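6-phosphogluconolactonase (Leishmania braziliensis, PDB 3CSS) probably hydrolyses 6-phosphogluconolactone to 6-phosphogluconate, the second step of the oxidative branch of the pentose phosphate pathway. Local coordinates at residues V155-L161 with A212-L218; A178-E182 with T203-T207; V69-L73 with L137-P142; S44-K50 with N87-A91. All coordinates share one frame; numbering follows the deposited sequence.

How the contacts relate
Contact 1 lies deepest, about 7 Å from the centre of the chain to its own centre, and is buried: almost wholly backbone hydrogen bonding and aliphatic packing between two neighbouring parallel strands. Contacts 2, 3 and 4 are partly buried. Contacts 2 and 3 reach the same sheet farther out, on its adjacent strands 201-204 and 69-77, and Leu204 packs on both Leu137 and Ile72 to join them. Contact 2 adds a lysine-carbonyl bond and a shared water; contact 3 mixes isoleucine-leucine packing with one hydrogen bond from a glutamine amide. Contact 4 ties the loop after strand 39-43 to helix 87-96 by glycine backbone, an asparagine and a methionine. Ser44 meets Leu160 of contact 1, and Leu73 of contact 3 meets Phe88.

Contact 1 of 4, residues V155-L161 with A212-L218; sequences VVDIVLL and AKHVVVL
Val159 bonds to the other strand through both its backbone N and its backbone O: Val159 N donates to His214 O over 2.9 Å, and Val216 N donates to Val159 O over 2.8 Å with an almost straight N-H...O angle of 171°. Leu161 repeats the pattern one step on, its N giving to Val216 O and its O receiving Leu218 N, both donors tilted out of the carbonyl planes. His214 O and Val216 O also receive CA-H...O contacts from Ile158 and Leu160. This is the ladder of two parallel strands, 158-162 and 214-219, side by side in the central mixed sheet of the Rossmann-like fold to which the family belongs. On one face, Leu161 CD1 slants across to Val215 CG1 at 3.5 Å, while Val159 CG2 is pressed equally close, 3.5 Å, to Ala212 CB, tighter than ordinary van der Waals contact. With CG1 anti to the backbone N (chi1 179°), CG2 is the branch turned toward Ala212, just before strand 214-219. On the other face Leu160 and Val216 lie alongside each other and point the same way, with Leu160 CD2 4.0 Å from Val216 CB. Just before the strands, Lys213 N bonds to Val156 O, and the His214 ring brings its edge to Asp157 O, with His214 CD2 3.2 Å from that oxygen. Partners farther out position these two residues: His214 ND1 bonds to Ser252 OG and Asp157 OD2 to Val40 N. Helix 14-30 covers the Ile158, Val216 and Leu218 side, with Ile25, Val24 and Met17 among the touching residues.

Contact 2 of 4, residues A178-E182 with T203-T207; sequences AATDE and TLSKT
Lys206 lays its aliphatic chain across the 178-182 turn, Lys206 CE coming 3.4 Å from Ala179 O. The contact joins a loop to a strand-to-helix junction in the family's Rossmann-like fold: strand 201-204 ends, Ser205 takes the N-cap position, and helix 206-211 starts. Lys206 NZ donates to Ala179 O over 3.0 Å, the donor standing 32° out of the carbonyl plane. A bend at chi3 (-62°) turns the end of the lysine toward the loop. In the conformer given, one of two deposited for Glu182, Lys206 NZ also forms a salt bridge to Glu182 OE2 at 2.8 Å, a doubtful partner for that reason and weak as a hydrogen bond. Near the lysine's backbone a water donates to Ala178 O and Asp181 O and accepts from Lys206 N, so a backbone amide in the first turn of the helix is joined through solvent to two loop carbonyls. Asp181 turns its carboxylate to Ser187, His184 and Glu183 N, bonds that help hold the loop. Ser205 OG bonds to His184 O and, weakly, to Val208 N, tying the helix start to the chain that follows the loop. At the strand end the contact becomes apolar. Thr203 OG1 is directed to Leu204 O and Ser171 N, leaving the methyl branch, which lies between the backbone N and the carbonyl carbon, to face the loop: Thr203 CG2 lies 3.6 Å from Ala178 CB.

Contact 3 of 4, residues V69-L73 with L137-P142; sequences VQFIL and LLNCLP
Gln70 NE2 gives a hydrogen bond to Cys140 O over 3.2 Å, nearly straight at 164°. The acceptor lies close to the amide plane of Gln70, but the donor stands well above the carbonyl plane of Cys140. The glutamine reaches this far because its chain is extended, with CG anti to the backbone N (chi1 176°). The same amide also covers Leu141: Gln70 OE1 is 3.4 Å from Leu141 CD1, and Gln70 CD lies 3.7 Å from that methyl. The bond places the amide at the C-terminal end of helix 123-140, where Leu141 is the first residue to leave helical geometry; its N still bonds back to Leu137 O. Two residues along the strand, Ile72 lies next to the glutamine on the helix side. Ile72 CG2 meets Leu137 CD2 at 3.9 Å and Leu141 CD1 at 4.0 Å, while Ile72 CD1 approaches Leu137 CD2 and Leu141 CD2. The Ile72 and Leu137 side chains cross at about a right angle. One isoleucine thus packs against leucines from the last helical turn and from the residue just beyond it. This is plain packing of a helix end on one face of the central sheet. Strand 69-77 lies between strands 39-43 and 201-204, from which Ala42 and Leu204 also touch Ile72, while Phe71 is turned to the other side, against Leu95 and Leu96 of helix 87-96.

Contact 4 of 4, residues S44-K50 with N87-A91; sequences SGGSTPK and NFSMA. With PO4 (phosphate ion), chain B.
Asn87, at the start of helix 87-96, points its side chain at the glycine pair of the loop and receives Gly46 N on OD1 over 3.2 Å, with an N-H...O angle of 154°. The donor lies above the carbonyl plane of the amide. A water donates to Asn87 OD1 at 2.8 Å and also to Gly46 O, so OD1 accepts two hydrogen bonds. The other end of the amide, ND2, bonds to Asp75 O in strand 69-77, which helps fix the rotation of the group. Gly45 CA comes within 3.3 Å of Asn87 OD1, so the backbone packs closely on the amide. The Ser-Gly-Gly-Ser-Thr-Pro loop after strand 39-43 is a signature of the glucosamine-6-phosphate isomerase/6-phosphogluconolactonase family; in relatives it lines the sugar-phosphate site, and probably does so here. One turn on, Met90 folds over the loop. With CG anti to the backbone N (chi1 -179°) and bends at chi2 and chi3, its chain brings Met90 CE to 3.4 Å from Gly46 O and 3.7 Å from Ser44 O. Met90 SD lies 3.9 Å from Lys50 CA, at the start of helix 50-59. Lys50 NZ makes a weak bond to a phosphate ion, probably from the crystallisation liquor, which by itself shows no substrate site. The chemistry implies a glycine-rich turn held to the helix by one direct hydrogen bond, a bridging water and the methionine methyl on carbonyl oxygens.

Contact 1 of 4, residues V155-L161 with A212-L218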
loop_
_atom_site.group_PDB
_atom_site.type_symbol
_atom_site.label_atom_id
_atom_site.label_comp_id
_atom_site.label_asym_id
_atom_site.label_seq_id
_atom_site.Cartn_x
_atom_site.Cartn_y
_atom_site.Cartn_z
ATOM N N VAL A 155 -11.889 -6.243 -3.000
ATOM C CA VAL A 155 -11.245 -7.208 -2.115
ATOM C C VAL A 155 -9.867 -7.488 -2.672
ATOM O O VAL A 155 -9.709 -8.119 -3.723
ATOM C CB VAL A 155 -12.069 -8.500 -1.965
ATOM C CG1 VAL A 155 -11.344 -9.486 -1.063
ATOM C CG2 VAL A 155 -13.463 -8.164 -1.423
ATOM N N VAL A 156 -8.862 -6.956 -1.988
ATOM C CA VAL A 156 -7.477 -7.119 -2.415
ATOM C C VAL A 156 -6.886 -8.364 -1.751
ATOM O O VAL A 156 -7.041 -8.558 -0.551
ATOM C CB VAL A 156 -6.665 -5.852 -2.087
ATOM C CG1 VAL A 156 -5.208 -6.041 -2.462
ATOM C CG2 VAL A 156 -7.284 -4.650 -2.782
ATOM N N ASP A 157 -6.182 -9.196 -2.512
ATOM C CA ASP A 157 -5.542 -10.395 -1.936
ATOM C C ASP A 157 -4.326 -10.064 -1.056
ATOM O O ASP A 157 -4.190 -10.573 0.069
ATOM C CB ASP A 157 -5.138 -11.390 -3.029
ATOM C CG ASP A 157 -6.336 -11.998 -3.720
ATOM O OD1 ASP A 157 -6.974 -12.873 -3.096
ATOM O OD2 ASP A 157 -6.660 -11.564 -4.840
ATOM N N ILE A 158 -3.459 -9.203 -1.564
ATOM C CA ILE A 158 -2.262 -8.783 -0.841
ATOM C C ILE A 158 -2.070 -7.286 -0.979
ATOM O O ILE A 158 -1.944 -6.777 -2.094
ATOM C CB ILE A 158 -0.978 -9.481 -1.370
ATOM C CG1 ILE A 158 -1.109 -10.995 -1.254
ATOM C CG2 ILE A 158 0.287 -8.927 -0.631
ATOM C CD1 ILE A 158 -0.003 -11.752 -1.940
ATOM N N VAL A 159 -2.059 -6.597 0.162
ATOM C CA VAL A 159 -1.692 -5.184 0.238
ATOM C C VAL A 159 -0.287 -5.076 0.814
ATOM O O VAL A 159 -0.045 -5.453 1.966
ATOM C CB VAL A 159 -2.689 -4.326 1.082
ATOM C CG1 VAL A 159 -2.220 -2.852 1.121
ATOM C CG2 VAL A 159 -4.139 -4.451 0.556
ATOM N N LEU A 160 0.636 -4.550 0.018
ATOM C CA LEU A 160 1.954 -4.250 0.498
ATOM C C LEU A 160 1.920 -2.844 1.094
ATOM O O LEU A 160 1.298 -1.945 0.507
ATOM C CB LEU A 160 2.957 -4.279 -0.645
ATOM C CG LEU A 160 3.152 -5.617 -1.344
ATOM C CD1 LEU A 160 4.108 -5.406 -2.529
ATOM C CD2 LEU A 160 3.720 -6.619 -0.354
ATOM N N LEU A 161 2.610 -2.652 2.221
ATOM C CA LEU A 161 2.637 -1.374 2.914
ATOM C C LEU A 161 4.026 -1.088 3.456
ATOM O O LEU A 161 4.848 -1.983 3.598
ATOM C CB LEU A 161 1.637 -1.366 4.091
ATOM C CG LEU A 161 0.144 -1.459 3.797
ATOM C CD1 LEU A 161 -0.559 -1.566 5.147
ATOM C CD2 LEU A 161 -0.343 -0.252 3.000
ATOM N N ALA A 212 -8.746 -6.509 3.079
ATOM C CA ALA A 212 -7.800 -7.277 2.284
ATOM C C ALA A 212 -7.553 -8.637 2.939
ATOM O O ALA A 212 -7.626 -8.779 4.165
ATOM C CB ALA A 212 -6.466 -6.502 2.090
ATOM N N LYS A 213 -7.269 -9.643 2.111
ATOM C CA LYS A 213 -6.962 -10.983 2.617
ATOM C C LYS A 213 -5.653 -11.087 3.391
ATOM O O LYS A 213 -5.585 -11.761 4.423
ATOM C CB LYS A 213 -6.986 -11.998 1.462
ATOM C CG LYS A 213 -8.311 -12.052 0.723
ATOM C CD LYS A 213 -9.477 -12.370 1.637
ATOM C CE LYS A 213 -10.727 -12.709 0.840
ATOM N NZ LYS A 213 -11.875 -13.041 1.730
ATOM N N HIS A 214 -4.629 -10.402 2.893
ATOM C CA HIS A 214 -3.289 -10.393 3.488
ATOM C C HIS A 214 -2.705 -8.972 3.391
ATOM O O HIS A 214 -2.780 -8.313 2.330
ATOM C CB HIS A 214 -2.369 -11.377 2.769
ATOM C CG HIS A 214 -2.953 -12.746 2.598
ATOM N ND1 HIS A 214 -3.007 -13.660 3.632
ATOM C CD2 HIS A 214 -3.507 -13.355 1.523
ATOM C CE1 HIS A 214 -3.595 -14.768 3.204
ATOM N NE2 HIS A 214 -3.890 -14.618 1.923
ATOM N N VAL A 215 -2.123 -8.514 4.485
ATOM C CA VAL A 215 -1.445 -7.218 4.517
ATOM C C VAL A 215 -0.002 -7.499 4.929
ATOM O O VAL A 215 0.238 -8.206 5.893
ATOM C CB VAL A 215 -2.119 -6.250 5.518
ATOM C CG1 VAL A 215 -1.352 -4.953 5.615
ATOM C CG2 VAL A 215 -3.588 -5.997 5.128
ATOM N N VAL A 216 0.944 -6.961 4.171
ATOM C CA VAL A 216 2.372 -7.195 4.428
ATOM C C VAL A 216 3.073 -5.830 4.498
ATOM O O VAL A 216 3.139 -5.092 3.515
ATOM C CB VAL A 216 3.027 -8.063 3.333
ATOM C CG1 VAL A 216 4.560 -8.267 3.623
ATOM C CG2 VAL A 216 2.268 -9.397 3.177
ATOM N N VAL A 217 3.590 -5.514 5.678
ATOM C CA VAL A 217 4.304 -4.264 5.906
ATOM C C VAL A 217 5.792 -4.554 5.862
ATOM O O VAL A 217 6.270 -5.497 6.515
ATOM C CB VAL A 217 3.974 -3.675 7.313
ATOM C CG1 VAL A 217 4.683 -2.314 7.507
ATOM C CG2 VAL A 217 2.433 -3.581 7.575
ATOM N N LEU A 218 6.529 -3.745 5.107
ATOM C CA LEU A 218 7.997 -3.756 5.104
ATOM C C LEU A 218 8.474 -2.445 5.690
ATOM O O LEU A 218 8.159 -1.379 5.132
ATOM C CB LEU A 218 8.529 -3.864 3.670
ATOM C CG LEU A 218 8.349 -5.183 2.889
ATOM C CD1 LEU A 218 6.978 -5.332 2.396
ATOM C CD2 LEU A 218 9.311 -5.194 1.696
#

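Contact 2 of 4, residues A178-E182 with T203-T207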
loop_
_atom_site.group_PDB
_atom_site.type_symbol
_atom_site.label_atom_id
_atom_site.label_comp_id
_atom_site.label_asym_id
_atom_site.label_seq_id
_atom_site.Cartn_x
_atom_site.Cartn_y
_atom_site.Cartn_z
ATOM N N ALA A 178 -7.769 11.254 4.757
ATOM C CA ALA A 178 -7.669 9.788 4.726
ATOM C C ALA A 178 -7.623 9.170 6.116
ATOM O O ALA A 178 -8.084 8.062 6.323
ATOM C CB ALA A 178 -6.443 9.369 3.924
ATOM N N ALA A 179 -7.040 9.877 7.081
ATOM C CA ALA A 179 -6.904 9.322 8.419
ATOM C C ALA A 179 -8.234 8.982 9.075
ATOM O O ALA A 179 -8.281 8.118 9.941
ATOM C CB ALA A 179 -6.104 10.279 9.302
ATOM N N THR A 180 -9.307 9.690 8.699
ATOM C CA THR A 180 -10.635 9.443 9.263
ATOM C C THR A 180 -11.690 9.182 8.190
ATOM O O THR A 180 -12.898 9.212 8.480
ATOM C CB THR A 180 -11.097 10.610 10.188
ATOM O OG1 THR A 180 -11.132 11.855 9.447
ATOM C CG2 THR A 180 -10.162 10.740 11.378
ATOM N N ASP A 181 -11.250 8.855 6.981
ATOM C CA ASP A 181 -12.183 8.622 5.884
ATOM C C ASP A 181 -12.674 7.202 5.951
ATOM O O ASP A 181 -11.933 6.275 5.629
ATOM C CB ASP A 181 -11.525 8.898 4.536
ATOM C CG ASP A 181 -12.515 8.867 3.371
ATOM O OD1 ASP A 181 -13.598 8.240 3.493
ATOM O OD2 ASP A 181 -12.196 9.474 2.328
ATOM N N GLU A 182 -13.930 7.037 6.381
ATOM C CA GLU A 182 -14.592 5.733 6.451
ATOM C C GLU A 182 -15.663 5.570 5.372
ATOM O O GLU A 182 -16.476 4.648 5.440
ATOM C CB GLU A 182 -15.258 5.549 7.825
ATOM C CG GLU A 182 -14.307 5.611 9.016
ATOM C CD GLU A 182 -13.248 4.514 9.004
ATOM O OE1 GLU A 182 -13.387 3.524 8.242
ATOM O OE2 GLU A 182 -12.277 4.640 9.776
ATOM N N THR A 203 -4.923 7.559 -1.921
ATOM C CA THR A 203 -4.623 6.352 -1.159
ATOM C C THR A 203 -5.845 5.440 -1.083
ATOM O O THR A 203 -6.970 5.914 -1.007
ATOM C CB THR A 203 -4.133 6.708 0.290
ATOM O OG1 THR A 203 -3.684 5.520 0.949
ATOM C CG2 THR A 203 -5.214 7.420 1.108
ATOM N N LEU A 204 -5.608 4.135 -1.117
ATOM C CA LEU A 204 -6.595 3.201 -0.627
ATOM C C LEU A 204 -6.949 3.615 0.801
ATOM O O LEU A 204 -6.086 4.081 1.565
ATOM C CB LEU A 204 -6.069 1.771 -0.679
ATOM C CG LEU A 204 -5.789 1.180 -2.061
ATOM C CD1 LEU A 204 -5.269 -0.254 -1.950
ATOM C CD2 LEU A 204 -7.023 1.296 -2.995
ATOM N N SER A 205 -8.226 3.468 1.148
ATOM C CA SER A 205 -8.705 3.855 2.461
ATOM C C SER A 205 -8.413 2.786 3.494
ATOM O O SER A 205 -8.090 1.658 3.155
ATOM C CB SER A 205 -10.214 4.105 2.398
ATOM O OG SER A 205 -10.888 2.894 2.062
ATOM N N LYS A 206 -8.535 3.146 4.767
ATOM C CA LYS A 206 -8.425 2.171 5.854
ATOM C C LYS A 206 -9.321 0.963 5.600
ATOM O O LYS A 206 -8.922 -0.172 5.826
ATOM C CB LYS A 206 -8.789 2.818 7.195
ATOM C CG LYS A 206 -7.834 3.891 7.635
ATOM C CD LYS A 206 -8.146 4.434 9.036
ATOM C CE LYS A 206 -9.497 5.075 9.115
ATOM N NZ LYS A 206 -9.776 5.564 10.522
ATOM N N THR A 207 -10.547 1.222 5.149
ATOM C CA THR A 207 -11.540 0.169 4.886
ATOM C C THR A 207 -11.030 -0.885 3.915
ATOM O O THR A 207 -11.136 -2.088 4.161
ATOM C CB THR A 207 -12.841 0.784 4.334
ATOM O OG1 THR A 207 -13.272 1.832 5.207
ATOM C CG2 THR A 207 -13.939 -0.276 4.260
HETATM O O HOH W 1 -9.196 6.015 4.990
#

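Contact 3 of 4, residues V69-L73 with L137-P142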
loop_
_atom_site.group_PDB
_atom_site.type_symbol
_atom_site.label_atom_id
_atom_site.label_comp_id
_atom_site.label_asym_id
_atom_site.label_seq_id
_atom_site.Cartn_x
_atom_site.Cartn_y
_atom_site.Cartn_z
ATOM N N VAL A 69 -1.156 -12.044 -11.642
ATOM C CA VAL A 69 -1.343 -10.923 -10.718
ATOM C C VAL A 69 -2.009 -9.742 -11.418
ATOM O O VAL A 69 -1.643 -9.385 -12.544
ATOM C CB VAL A 69 -0.002 -10.431 -10.097
ATOM C CG1 VAL A 69 -0.240 -9.157 -9.233
ATOM C CG2 VAL A 69 0.675 -11.531 -9.262
ATOM N N GLN A 70 -2.997 -9.163 -10.750
ATOM C CA GLN A 70 -3.563 -7.875 -11.131
ATOM C C GLN A 70 -2.989 -6.833 -10.170
ATOM O O GLN A 70 -3.236 -6.910 -8.959
ATOM C CB GLN A 70 -5.083 -7.899 -11.034
ATOM C CG GLN A 70 -5.741 -6.547 -11.333
ATOM C CD GLN A 70 -7.249 -6.627 -11.288
ATOM O OE1 GLN A 70 -7.820 -7.068 -10.299
ATOM N NE2 GLN A 70 -7.901 -6.209 -12.372
ATOM N N PHE A 71 -2.244 -5.877 -10.730
ATOM C CA PHE A 71 -1.512 -4.861 -9.968
ATOM C C PHE A 71 -2.314 -3.561 -9.873
ATOM O O PHE A 71 -2.854 -3.056 -10.878
ATOM C CB PHE A 71 -0.175 -4.517 -10.632
ATOM C CG PHE A 71 0.822 -5.631 -10.648
ATOM C CD1 PHE A 71 1.747 -5.749 -9.628
ATOM C CD2 PHE A 71 0.855 -6.539 -11.694
ATOM C CE1 PHE A 71 2.692 -6.757 -9.626
ATOM C CE2 PHE A 71 1.798 -7.569 -11.707
ATOM C CZ PHE A 71 2.721 -7.674 -10.666
ATOM N N ILE A 72 -2.343 -3.008 -8.672
ATOM C CA ILE A 72 -2.848 -1.669 -8.417
ATOM C C ILE A 72 -1.847 -0.938 -7.535
ATOM O O ILE A 72 -1.053 -1.561 -6.834
ATOM C CB ILE A 72 -4.259 -1.667 -7.762
ATOM C CG1 ILE A 72 -4.216 -2.059 -6.272
ATOM C CG2 ILE A 72 -5.237 -2.619 -8.551
ATOM C CD1 ILE A 72 -5.598 -1.927 -5.570
ATOM N N LEU A 73 -1.880 0.387 -7.592
ATOM C CA LEU A 73 -1.072 1.192 -6.681
ATOM C C LEU A 73 -1.911 1.460 -5.428
ATOM O O LEU A 73 -3.011 2.015 -5.485
ATOM C CB LEU A 73 -0.655 2.515 -7.327
ATOM C CG LEU A 73 0.312 2.455 -8.508
ATOM C CD1 LEU A 73 0.381 3.842 -9.153
ATOM C CD2 LEU A 73 1.692 1.988 -8.075
ATOM N N LEU A 137 -11.427 1.021 -9.868
ATOM C CA LEU A 137 -11.248 -0.125 -8.968
ATOM C C LEU A 137 -12.554 -0.922 -8.830
ATOM O O LEU A 137 -12.560 -2.145 -8.912
ATOM C CB LEU A 137 -10.746 0.334 -7.591
ATOM C CG LEU A 137 -9.314 0.908 -7.548
ATOM C CD1 LEU A 137 -9.006 1.446 -6.137
ATOM C CD2 LEU A 137 -8.239 -0.135 -8.022
ATOM N N LEU A 138 -13.658 -0.209 -8.658
ATOM C CA LEU A 138 -14.957 -0.854 -8.457
ATOM C C LEU A 138 -15.410 -1.589 -9.723
ATOM O O LEU A 138 -16.188 -2.543 -9.645
ATOM C CB LEU A 138 -15.986 0.173 -8.021
ATOM C CG LEU A 138 -15.841 0.719 -6.600
ATOM C CD1 LEU A 138 -16.733 1.935 -6.402
ATOM C CD2 LEU A 138 -16.140 -0.339 -5.551
ATOM N N ASN A 139 -14.915 -1.143 -10.875
ATOM C CA ASN A 139 -15.250 -1.747 -12.178
ATOM C C ASN A 139 -14.352 -2.930 -12.558
ATOM O O ASN A 139 -14.782 -3.821 -13.285
ATOM C CB ASN A 139 -15.128 -0.688 -13.277
ATOM C CG ASN A 139 -16.335 0.239 -13.357
ATOM O OD1 ASN A 139 -17.397 -0.011 -12.768
ATOM N ND2 ASN A 139 -16.194 1.299 -14.154
ATOM N N CYS A 140 -13.107 -2.936 -12.079
ATOM C CA CYS A 140 -12.084 -3.880 -12.572
ATOM C C CYS A 140 -11.641 -4.950 -11.583
ATOM O O CYS A 140 -11.041 -5.941 -12.001
ATOM C CB CYS A 140 -10.833 -3.119 -13.013
ATOM S SG CYS A 140 -11.138 -1.961 -14.348
ATOM N N LEU A 141 -11.863 -4.711 -10.280
ATOM C CA LEU A 141 -11.511 -5.671 -9.241
ATOM C C LEU A 141 -12.723 -6.472 -8.717
ATOM O O LEU A 141 -13.881 -6.059 -8.888
ATOM C CB LEU A 141 -10.828 -4.956 -8.061
ATOM C CG LEU A 141 -9.323 -4.711 -8.142
ATOM C CD1 LEU A 141 -8.940 -3.967 -9.433
ATOM C CD2 LEU A 141 -8.873 -3.959 -6.878
ATOM N N PRO A 142 -12.454 -7.635 -8.094
ATOM C CA PRO A 142 -13.488 -8.330 -7.342
ATOM C C PRO A 142 -13.919 -7.463 -6.167
ATOM O O PRO A 142 -13.073 -6.972 -5.416
ATOM C CB PRO A 142 -12.783 -9.598 -6.823
ATOM C CG PRO A 142 -11.438 -9.578 -7.364
ATOM C CD PRO A 142 -11.125 -8.209 -7.832
#

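Contact 4 of 4, residues S44-K50 with N87-A91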
loop_
_atom_site.group_PDB
_atom_site.type_symbol
_atom_site.label_atom_id
_atom_site.label_comp_id
_atom_site.label_asym_id
_atom_site.label_seq_id
_atom_site.Cartn_x
_atom_site.Cartn_y
_atom_site.Cartn_z
ATOM N N SER A 44 3.125 -0.995 -2.825
ATOM C CA SER A 44 3.563 0.147 -2.029
ATOM C C SER A 44 4.640 0.935 -2.754
ATOM O O SER A 44 5.207 0.501 -3.749
ATOM C CB SER A 44 4.086 -0.294 -0.675
ATOM O OG SER A 44 5.112 -1.236 -0.884
ATOM N N GLY A 45 4.916 2.114 -2.234
ATOM C CA GLY A 45 5.847 3.001 -2.860
ATOM C C GLY A 45 6.980 3.384 -1.950
ATOM O O GLY A 45 7.391 2.626 -1.066
ATOM N N GLY A 46 7.471 4.605 -2.147
ATOM C CA GLY A 46 8.704 4.995 -1.491
ATOM C C GLY A 46 9.787 4.152 -2.131
ATOM O O GLY A 46 9.670 3.830 -3.320
ATOM N N SER A 47 10.802 3.787 -1.336
ATOM C CA SER A 47 12.031 3.108 -1.794
ATOM C C SER A 47 12.198 1.693 -1.228
ATOM O O SER A 47 12.966 0.869 -1.757
ATOM C CB SER A 47 13.255 3.935 -1.387
ATOM O OG SER A 47 14.443 3.149 -1.346
ATOM N N THR A 48 11.513 1.403 -0.129
ATOM C CA THR A 48 11.656 0.095 0.524
ATOM C C THR A 48 11.313 -1.125 -0.376
ATOM O O THR A 48 12.103 -2.047 -0.445
ATOM C CB THR A 48 10.834 0.048 1.818
ATOM O OG1 THR A 48 11.181 1.179 2.637
ATOM C CG2 THR A 48 11.102 -1.263 2.581
ATOM N N PRO A 49 10.170 -1.110 -1.082
ATOM C CA PRO A 49 9.747 -2.252 -1.934
ATOM C C PRO A 49 10.402 -2.328 -3.326
ATOM O O PRO A 49 10.187 -3.290 -4.063
ATOM C CB PRO A 49 8.252 -2.000 -2.100
ATOM C CG PRO A 49 8.179 -0.516 -2.146
ATOM C CD PRO A 49 9.149 -0.036 -1.117
ATOM N N LYS A 50 11.220 -1.333 -3.679
ATOM C CA LYS A 50 11.888 -1.362 -4.966
ATOM C C LYS A 50 12.660 -2.680 -5.176
ATOM O O LYS A 50 12.591 -3.279 -6.250
ATOM C CB LYS A 50 12.828 -0.166 -5.081
ATOM C CG LYS A 50 13.545 -0.076 -6.424
ATOM C CD LYS A 50 14.387 1.175 -6.541
ATOM C CE LYS A 50 15.571 1.172 -5.633
ATOM N NZ LYS A 50 16.573 2.212 -6.082
ATOM N N ASN A 87 5.262 6.744 -7.607
ATOM C CA ASN A 87 5.361 5.310 -7.308
ATOM C C ASN A 87 5.257 4.494 -8.600
ATOM O O ASN A 87 5.900 3.459 -8.732
ATOM C CB ASN A 87 4.313 4.858 -6.282
ATOM C CG ASN A 87 4.519 5.477 -4.907
ATOM O OD1 ASN A 87 5.647 5.804 -4.522
ATOM N ND2 ASN A 87 3.441 5.591 -4.145
ATOM N N PHE A 88 4.471 4.987 -9.547
ATOM C CA PHE A 88 4.340 4.334 -10.839
ATOM C C PHE A 88 5.674 4.241 -11.570
ATOM O O PHE A 88 6.019 3.203 -12.115
ATOM C CB PHE A 88 3.322 5.062 -11.697
ATOM C CG PHE A 88 3.095 4.408 -13.020
ATOM C CD1 PHE A 88 2.276 3.291 -13.118
ATOM C CD2 PHE A 88 3.734 4.876 -14.151
ATOM C CE1 PHE A 88 2.061 2.675 -14.366
ATOM C CE2 PHE A 88 3.539 4.261 -15.398
ATOM C CZ PHE A 88 2.696 3.153 -15.491
ATOM N N SER A 89 6.423 5.329 -11.573
ATOM C CA SER A 89 7.747 5.336 -12.185
ATOM C C SER A 89 8.636 4.277 -11.541
ATOM O O SER A 89 9.243 3.447 -12.224
ATOM C CB SER A 89 8.404 6.700 -12.025
ATOM O OG SER A 89 9.720 6.673 -12.553
ATOM N N MET A 90 8.718 4.325 -10.217
ATOM C CA MET A 90 9.538 3.379 -9.487
ATOM C C MET A 90 9.138 1.935 -9.804
ATOM O O MET A 90 9.990 1.106 -10.100
ATOM C CB MET A 90 9.453 3.654 -7.985
ATOM C CG MET A 90 10.312 2.726 -7.148
ATOM S SD MET A 90 9.478 1.193 -6.694
ATOM C CE MET A 90 8.178 1.804 -5.623
ATOM N N ALA A 91 7.840 1.637 -9.741
ATOM C CA ALA A 91 7.334 0.278 -9.992
ATOM C C ALA A 91 7.566 -0.186 -11.431
ATOM O O ALA A 91 7.839 -1.358 -11.685
ATOM C CB ALA A 91 5.840 0.225 -9.682
HETATM P P PO4 B . 19.068 -1.198 -7.273
HETATM O O1 PO4 B . 19.868 -0.939 -8.532
HETATM O O2 PO4 B . 18.840 -2.677 -7.194
HETATM O O3 PO4 B . 17.719 -0.513 -7.410
HETATM O O4 PO4 B . 19.745 -0.695 -6.036
HETATM O O HOH W 2 8.378 5.545 -5.116
#